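Local coordinates for insecticidal crystal protein Cry7Cal (Bacillus thuringiensis, PDB 5ZI1) that probably acts as a pore-forming toxin that recognises receptors of the insect gut, this chain being its three-domain toxic core, at residues Lys210-Tyr215 against Asn284-Lys289. Sequence-based numbering, arbitrary orientation.
Sequences KVWENY and NRAIPK
W212 packs against A286, the last residue of helix 279-286, and I287, the first beyond it, and its indole is the one side chain of 210-215 to do so. With CG anti to the backbone N (chi1 -169°), the indole reaches out from helix 208-227 and turns the CZ2-CH2 side of its benzo ring to the second segment. W212 CZ2 lies 3.4 Å from A286 CB, and the neighbouring CH2 is 3.5 Å from the same methyl, which approaches the ring obliquely. I287 CG1 lies at the indole edge, near the ring plane, 3.9 Å from W212 CZ2; I287 CD1 is 4.0 Å from the same W212 CZ2. The polar corner of the indole is satisfied on helix 279-286 too, since W212 NE1 hydrogen-bonds E283 OE1. Further along, Y215 meets F279, at the start of that helix, edge-to-face.

Helix 208-227 belongs to the N-terminal helical domain of the delta endotoxin, and A286 and I287 to the following, beta-rich one, so the indole spans the interface between two domains. Between the two segments the contact is purely apolar and small, burying 102 Å²; the NE1 bond to E283 is directional and would restrict how the ring turns against its apolar neighbours.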
ATOM      1  N   LYS A 210     -19.950  11.281  -8.762  1.00 42.83           N
ATOM      2  CA  LYS A 210     -19.452  11.722  -7.468  1.00 49.00           C
ATOM      3  C   LYS A 210     -19.517  10.607  -6.425  1.00 47.00           C
ATOM      4  O   LYS A 210     -18.790  10.658  -5.432  1.00 43.55           O
ATOM      5  CB  LYS A 210     -20.241  12.945  -6.990  1.00 46.44           C
ATOM      6  CG  LYS A 210     -19.585  13.705  -5.850  1.00 50.34           C
ATOM      7  CD  LYS A 210     -20.362  14.968  -5.533  1.00 59.98           C
ATOM      8  CE  LYS A 210     -19.681  15.780  -4.441  1.00 67.00           C
ATOM      9  NZ  LYS A 210     -20.268  17.159  -4.362  1.00 64.34           N
ATOM     10  N   VAL A 211     -20.374   9.610  -6.618  1.00 42.72           N
ATOM     11  CA  VAL A 211     -20.399   8.514  -5.665  1.00 47.52           C
ATOM     12  C   VAL A 211     -19.137   7.688  -5.813  1.00 49.34           C
ATOM     13  O   VAL A 211     -18.486   7.340  -4.822  1.00 48.38           O
ATOM     14  CB  VAL A 211     -21.670   7.670  -5.843  1.00 51.98           C
ATOM     15  CG1 VAL A 211     -21.469   6.283  -5.258  1.00 55.03           C
ATOM     16  CG2 VAL A 211     -22.837   8.345  -5.161  1.00 46.71           C
ATOM     17  N   TRP A 212     -18.729   7.429  -7.057  1.00 48.84           N
ATOM     18  CA  TRP A 212     -17.461   6.749  -7.282  1.00 47.61           C
ATOM     19  C   TRP A 212     -16.289   7.544  -6.721  1.00 46.68           C
ATOM     20  O   TRP A 212     -15.406   6.979  -6.068  1.00 45.30           O
ATOM     21  CB  TRP A 212     -17.242   6.493  -8.763  1.00 44.86           C
ATOM     22  CG  TRP A 212     -16.105   5.589  -8.921  1.00 43.59           C
ATOM     23  CD1 TRP A 212     -16.121   4.227  -8.796  1.00 47.49           C
ATOM     24  CD2 TRP A 212     -14.752   5.952  -9.192  1.00 47.32           C
ATOM     25  NE1 TRP A 212     -14.865   3.718  -8.994  1.00 44.56           N
ATOM     26  CE2 TRP A 212     -14.000   4.753  -9.229  1.00 46.50           C
ATOM     27  CE3 TRP A 212     -14.101   7.169  -9.408  1.00 39.16           C
ATOM     28  CZ2 TRP A 212     -12.637   4.737  -9.478  1.00 44.77           C
ATOM     29  CZ3 TRP A 212     -12.750   7.150  -9.659  1.00 44.34           C
ATOM     30  CH2 TRP A 212     -12.028   5.944  -9.693  1.00 49.45           C
ATOM     31  N   GLU A 213     -16.265   8.855  -6.957  1.00 45.55           N
ATOM     32  CA  GLU A 213     -15.141   9.653  -6.483  1.00 47.68           C
ATOM     33  C   GLU A 213     -14.974   9.534  -4.974  1.00 41.20           C
ATOM     34  O   GLU A 213     -13.861   9.338  -4.477  1.00 45.62           O
ATOM     35  CB  GLU A 213     -15.322  11.111  -6.897  1.00 43.88           C
ATOM     36  CG  GLU A 213     -14.215  12.018  -6.411  1.00 45.19           C
ATOM     37  CD  GLU A 213     -14.142  13.319  -7.224  1.00 53.84           C
ATOM     38  OE1 GLU A 213     -13.837  13.272  -8.438  1.00 50.40           O
ATOM     39  OE2 GLU A 213     -14.412  14.392  -6.654  1.00 53.19           O
ATOM     40  N   ASN A 214     -16.074   9.655  -4.226  1.00 43.97           N
ATOM     41  CA  ASN A 214     -15.999   9.547  -2.771  1.00 47.68           C
ATOM     42  C   ASN A 214     -15.582   8.141  -2.359  1.00 44.08           C
ATOM     43  O   ASN A 214     -14.853   7.960  -1.381  1.00 41.38           O
ATOM     44  CB  ASN A 214     -17.341   9.893  -2.133  1.00 47.80           C
ATOM     45  CG  ASN A 214     -17.740  11.360  -2.324  1.00 53.36           C
ATOM     46  OD1 ASN A 214     -16.901  12.229  -2.582  1.00 52.58           O
ATOM     47  ND2 ASN A 214     -19.035  11.634  -2.179  1.00 48.05           N
ATOM     48  N   TYR A 215     -16.055   7.144  -3.095  1.00 40.24           N
ATOM     49  CA  TYR A 215     -15.657   5.768  -2.864  1.00 44.63           C
ATOM     50  C   TYR A 215     -14.158   5.599  -3.104  1.00 48.90           C
ATOM     51  O   TYR A 215     -13.437   5.055  -2.263  1.00 42.15           O
ATOM     52  CB  TYR A 215     -16.478   4.880  -3.787  1.00 41.99           C
ATOM     53  CG  TYR A 215     -16.118   3.410  -3.787  1.00 49.24           C
ATOM     54  CD1 TYR A 215     -15.091   2.927  -4.595  1.00 40.55           C
ATOM     55  CD2 TYR A 215     -16.854   2.496  -3.026  1.00 43.36           C
ATOM     56  CE1 TYR A 215     -14.796   1.598  -4.639  1.00 43.70           C
ATOM     57  CE2 TYR A 215     -16.553   1.141  -3.051  1.00 44.54           C
ATOM     58  CZ  TYR A 215     -15.529   0.701  -3.853  1.00 46.85           C
ATOM     59  OH  TYR A 215     -15.226  -0.636  -3.888  1.00 44.14           O
ATOM     60  N   ASN A 284     -14.873  -0.502 -13.219  1.00 45.85           N
ATOM     61  CA  ASN A 284     -14.123  -1.409 -14.080  1.00 43.31           C
ATOM     62  C   ASN A 284     -13.263  -0.654 -15.093  1.00 48.20           C
ATOM     63  O   ASN A 284     -12.209  -1.157 -15.491  1.00 42.35           O
ATOM     64  CB  ASN A 284     -15.068  -2.383 -14.797  1.00 45.39           C
ATOM     65  CG  ASN A 284     -15.596  -3.500 -13.872  1.00 58.51           C
ATOM     66  OD1 ASN A 284     -14.948  -3.890 -12.894  1.00 59.11           O
ATOM     67  ND2 ASN A 284     -16.775  -4.021 -14.195  1.00 58.74           N
ATOM     68  N   ARG A 285     -13.675   0.541 -15.535  1.00 48.98           N
ATOM     69  CA  ARG A 285     -12.824   1.266 -16.483  1.00 45.16           C
ATOM     70  C   ARG A 285     -11.786   2.118 -15.786  1.00 43.51           C
ATOM     71  O   ARG A 285     -10.703   2.325 -16.340  1.00 47.21           O
ATOM     72  CB  ARG A 285     -13.655   2.134 -17.442  1.00 52.74           C
ATOM     73  CG  ARG A 285     -12.843   3.144 -18.257  1.00 50.95           C
ATOM     74  CD  ARG A 285     -12.343   2.489 -19.545  1.00 56.75           C
ATOM     75  NE  ARG A 285     -13.404   1.866 -20.327  1.00 55.82           N
ATOM     76  CZ  ARG A 285     -14.323   2.555 -20.982  1.00 58.34           C
ATOM     77  NH1 ARG A 285     -14.277   3.882 -20.944  1.00 62.44           N
ATOM     78  NH2 ARG A 285     -15.250   1.927 -21.687  1.00 52.87           N
ATOM     79  N   ALA A 286     -12.055   2.555 -14.558  1.00 42.13           N
ATOM     80  CA  ALA A 286     -11.054   3.321 -13.822  1.00 43.74           C
ATOM     81  C   ALA A 286      -9.976   2.456 -13.175  1.00 46.44           C
ATOM     82  O   ALA A 286      -8.852   2.924 -12.989  1.00 47.98           O
ATOM     83  CB  ALA A 286     -11.726   4.148 -12.734  1.00 44.68           C
ATOM     84  N   ILE A 287     -10.294   1.233 -12.774  1.00 44.54           N
ATOM     85  CA  ILE A 287      -9.435   0.435 -11.907  1.00 47.19           C
ATOM     86  C   ILE A 287      -9.061  -0.848 -12.639  1.00 45.43           C
ATOM     87  O   ILE A 287      -9.871  -1.772 -12.749  1.00 44.61           O
ATOM     88  CB  ILE A 287     -10.133   0.125 -10.573  1.00 49.17           C
ATOM     89  CG1 ILE A 287     -10.604   1.440  -9.936  1.00 47.14           C
ATOM     90  CG2 ILE A 287      -9.225  -0.684  -9.653  1.00 46.46           C
ATOM     91  CD1 ILE A 287      -9.488   2.347  -9.523  1.00 44.33           C
ATOM     92  N   PRO A 288      -7.841  -0.935 -13.169  1.00 45.22           N
ATOM     93  CA  PRO A 288      -7.438  -2.138 -13.903  1.00 48.20           C
ATOM     94  C   PRO A 288      -7.444  -3.346 -12.983  1.00 47.45           C
ATOM     95  O   PRO A 288      -7.364  -3.221 -11.762  1.00 41.76           O
ATOM     96  CB  PRO A 288      -6.020  -1.811 -14.374  1.00 49.09           C
ATOM     97  CG  PRO A 288      -5.895  -0.310 -14.236  1.00 46.66           C
ATOM     98  CD  PRO A 288      -6.723   0.006 -13.027  1.00 45.30           C
ATOM     99  N   LYS A 289      -7.560  -4.524 -13.590  1.00 50.50           N
ATOM    100  CA  LYS A 289      -7.513  -5.773 -12.837  1.00 55.43           C
ATOM    101  C   LYS A 289      -6.161  -5.938 -12.141  1.00 47.32           C
ATOM    102  O   LYS A 289      -5.137  -5.459 -12.632  1.00 46.27           O
ATOM    103  CB  LYS A 289      -7.765  -6.968 -13.762  1.00 55.70           C
ATOM    104  CG  LYS A 289      -9.217  -7.057 -14.296  1.00 63.04           C
ATOM    105  CD  LYS A 289     -10.262  -7.073 -13.170  1.00 62.06           C
ATOM    106  CE  LYS A 289     -11.701  -6.930 -13.701  1.00 65.33           C
ATOM    107  NZ  LYS A 289     -12.210  -5.504 -13.754  1.00 63.04           N
TER